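Local structure of KP6 killer toxin subunit beta (Ustilago maydis virus P6, 4GVB) at residues E41-G44 against F45-K49. The protein is the beta subunit of a secreted heterodimeric viral toxin that kills sensitive fungal cells, acting after the alpha subunit has recognised cellular receptors. Numbering follows the deposited sequence.
Sequences EKDG and FCRAK
Asp43 OD1 takes two donors from the residues just ahead of it in the chain. The backbone N of Phe45 meets Asp43 OD1 at 3.0 Å, close to the direction of its C-O bond, with an N-H...O angle of 164°. Arg47 NH1 adds a second, weak bond to Asp43 OD1 at 3.3 Å. The other carboxylate oxygen is engaged by the same guanidinium: Arg47 NH2 lies 3.2 Å from Asp43 OD2, and Arg47 NH1 to Asp43 OD2 is a weak bond at 3.5 Å. The two flat groups are turned 47° apart, and NH2 reaches OD2 from well above the carboxylate plane, so this salt bridge is not a coplanar, side-on bidentate pair. Asp43 approaches the guanidinium at its edge. The N-H of Phe45, two residues on, donating to the side chain of Asp43 defines an Asx turn. With CG of Asp43 between its backbone N and carbonyl carbon (chi1 60°), OD1 is placed within reach of the Phe45 N-H. Gly44, with a positive phi, carries the chain round, and the turn leads out of the loop of a beta hairpin whose antiparallel strands are 38-39 and 46-47. Arg47 pairs through its backbone with Tyr38 on the partner strand, while its extended side chain runs back toward the loop. Two oxygens of Asp43 also border the Phe45 ring: Phe45 CD1 is 3.4 Å from the backbone O of Asp43, which approaches obliquely, whereas Asp43 OD1 lies at the ring edge in its plane, 3.7 Å from Phe45 CD1. Outside the hairpin loop's own contacts, the Phe45 side chain touches Met8 and Gln10 of strand 7-13, and Cys46 is tied to Cys29 by a disulfide.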
ATOM      1  N   GLU B  41       1.410  17.081   2.410  1.00 38.85           N
ATOM      2  CA  GLU B  41       0.269  16.747   3.258  1.00 36.40           C
ATOM      3  C   GLU B  41      -1.027  17.521   2.963  1.00 38.84           C
ATOM      4  O   GLU B  41      -2.103  16.928   2.936  1.00 43.86           O
ATOM      5  CB  GLU B  41       0.656  16.861   4.741  1.00 42.49           C
ATOM      6  CG  GLU B  41      -0.334  16.194   5.698  1.00 45.52           C
ATOM      7  CD  GLU B  41       0.037  16.371   7.173  1.00 50.65           C
ATOM      8  OE1 GLU B  41      -0.472  17.334   7.797  1.00 46.00           O
ATOM      9  OE2 GLU B  41       0.828  15.549   7.707  1.00 45.91           O
ATOM     10  N   LYS B  42      -0.939  18.828   2.730  1.00 38.71           N
ATOM     11  CA  LYS B  42      -2.152  19.641   2.609  1.00 39.44           C
ATOM     12  C   LYS B  42      -2.959  19.419   1.330  1.00 41.16           C
ATOM     13  O   LYS B  42      -4.195  19.404   1.371  1.00 42.09           O
ATOM     14  CB  LYS B  42      -1.873  21.138   2.837  1.00 41.19           C
ATOM     15  CG  LYS B  42      -0.715  21.733   2.040  1.00 40.56           C
ATOM     16  CD  LYS B  42      -0.482  23.202   2.428  1.00 40.41           C
ATOM     17  CE  LYS B  42       0.716  23.813   1.686  1.00 33.31           C
ATOM     18  NZ  LYS B  42       2.032  23.287   2.192  1.00 38.64           N
ATOM     19  N   ASP B  43      -2.276  19.243   0.201  1.00 36.68           N
ATOM     20  CA  ASP B  43      -2.974  19.046  -1.068  1.00 33.73           C
ATOM     21  C   ASP B  43      -2.915  17.598  -1.570  1.00 33.53           C
ATOM     22  O   ASP B  43      -3.577  17.255  -2.547  1.00 29.08           O
ATOM     23  CB  ASP B  43      -2.439  19.997  -2.136  1.00 30.32           C
ATOM     24  CG  ASP B  43      -0.966  19.792  -2.405  1.00 33.92           C
ATOM     25  OD1 ASP B  43      -0.515  18.626  -2.446  1.00 28.87           O
ATOM     26  OD2 ASP B  43      -0.257  20.804  -2.575  1.00 40.33           O
ATOM     27  N   GLY B  44      -2.101  16.772  -0.917  1.00 30.60           N
ATOM     28  CA  GLY B  44      -2.113  15.337  -1.148  1.00 28.63           C
ATOM     29  C   GLY B  44      -1.456  14.849  -2.427  1.00 28.02           C
ATOM     30  O   GLY B  44      -1.666  13.704  -2.844  1.00 24.58           O
ATOM     31  N   PHE B  45      -0.657  15.701  -3.061  1.00 25.46           N
ATOM     32  CA  PHE B  45       0.028  15.291  -4.285  1.00 20.87           C
ATOM     33  C   PHE B  45       1.421  14.769  -4.016  1.00 23.58           C
ATOM     34  O   PHE B  45       2.070  15.187  -3.062  1.00 26.27           O
ATOM     35  CB  PHE B  45       0.115  16.452  -5.273  1.00 24.40           C
ATOM     36  CG  PHE B  45      -1.137  16.658  -6.075  1.00 20.86           C
ATOM     37  CD1 PHE B  45      -2.132  17.501  -5.622  1.00 28.39           C
ATOM     38  CD2 PHE B  45      -1.309  16.013  -7.285  1.00 25.35           C
ATOM     39  CE1 PHE B  45      -3.280  17.693  -6.360  1.00 31.74           C
ATOM     40  CE2 PHE B  45      -2.456  16.199  -8.031  1.00 25.51           C
ATOM     41  CZ  PHE B  45      -3.443  17.031  -7.570  1.00 29.83           C
ATOM     42  N   CYS B  46       1.868  13.857  -4.870  1.00 21.60           N
ATOM     43  CA  CYS B  46       3.256  13.431  -4.917  1.00 22.38           C
ATOM     44  C   CYS B  46       3.943  14.185  -6.052  1.00 22.42           C
ATOM     45  O   CYS B  46       3.436  14.232  -7.176  1.00 27.61           O
ATOM     46  CB  CYS B  46       3.316  11.922  -5.156  1.00 19.74           C
ATOM     47  SG  CYS B  46       4.941  11.212  -5.403  1.00 25.33           S
ATOM     48  N   ARG B  47       5.088  14.786  -5.761  1.00 26.05           N
ATOM     49  CA  ARG B  47       5.828  15.536  -6.764  1.00 26.30           C
ATOM     50  C   ARG B  47       7.241  14.992  -6.936  1.00 29.30           C
ATOM     51  O   ARG B  47       7.776  14.349  -6.034  1.00 32.61           O
ATOM     52  CB  ARG B  47       5.885  17.012  -6.372  1.00 27.75           C
ATOM     53  CG  ARG B  47       4.535  17.698  -6.307  1.00 29.10           C
ATOM     54  CD  ARG B  47       4.677  19.060  -5.639  1.00 27.88           C
ATOM     55  NE  ARG B  47       3.498  19.900  -5.839  1.00 24.86           N
ATOM     56  CZ  ARG B  47       2.422  19.866  -5.064  1.00 28.43           C
ATOM     57  NH1 ARG B  47       2.361  19.022  -4.035  1.00 23.76           N
ATOM     58  NH2 ARG B  47       1.397  20.670  -5.320  1.00 26.65           N
ATOM     59  N   ALA B  48       7.834  15.245  -8.099  1.00 28.95           N
ATOM     60  CA  ALA B  48       9.229  14.902  -8.338  1.00 29.78           C
ATOM     61  C   ALA B  48      10.124  15.757  -7.436  1.00 36.02           C
ATOM     62  O   ALA B  48       9.830  16.926  -7.183  1.00 34.02           O
ATOM     63  CB  ALA B  48       9.582  15.117  -9.791  1.00 33.84           C
ATOM     64  N   LYS B  49      11.208  15.172  -6.940  1.00 35.14           N
ATOM     65  CA  LYS B  49      12.132  15.908  -6.082  1.00 34.36           C
ATOM     66  C   LYS B  49      12.923  16.956  -6.871  1.00 37.68           C
ATOM     67  O   LYS B  49      13.239  18.032  -6.355  1.00 37.77           O
ATOM     68  CB  LYS B  49      13.071  14.937  -5.359  1.00 37.30           C
ATOM     69  CG  LYS B  49      12.336  13.963  -4.457  1.00 39.89           C
ATOM     70  CD  LYS B  49      13.274  13.043  -3.701  1.00 41.56           C
ATOM     71  CE  LYS B  49      12.559  12.430  -2.502  1.00 42.10           C
ATOM     72  NZ  LYS B  49      13.450  11.566  -1.673  1.00 49.60           N
TER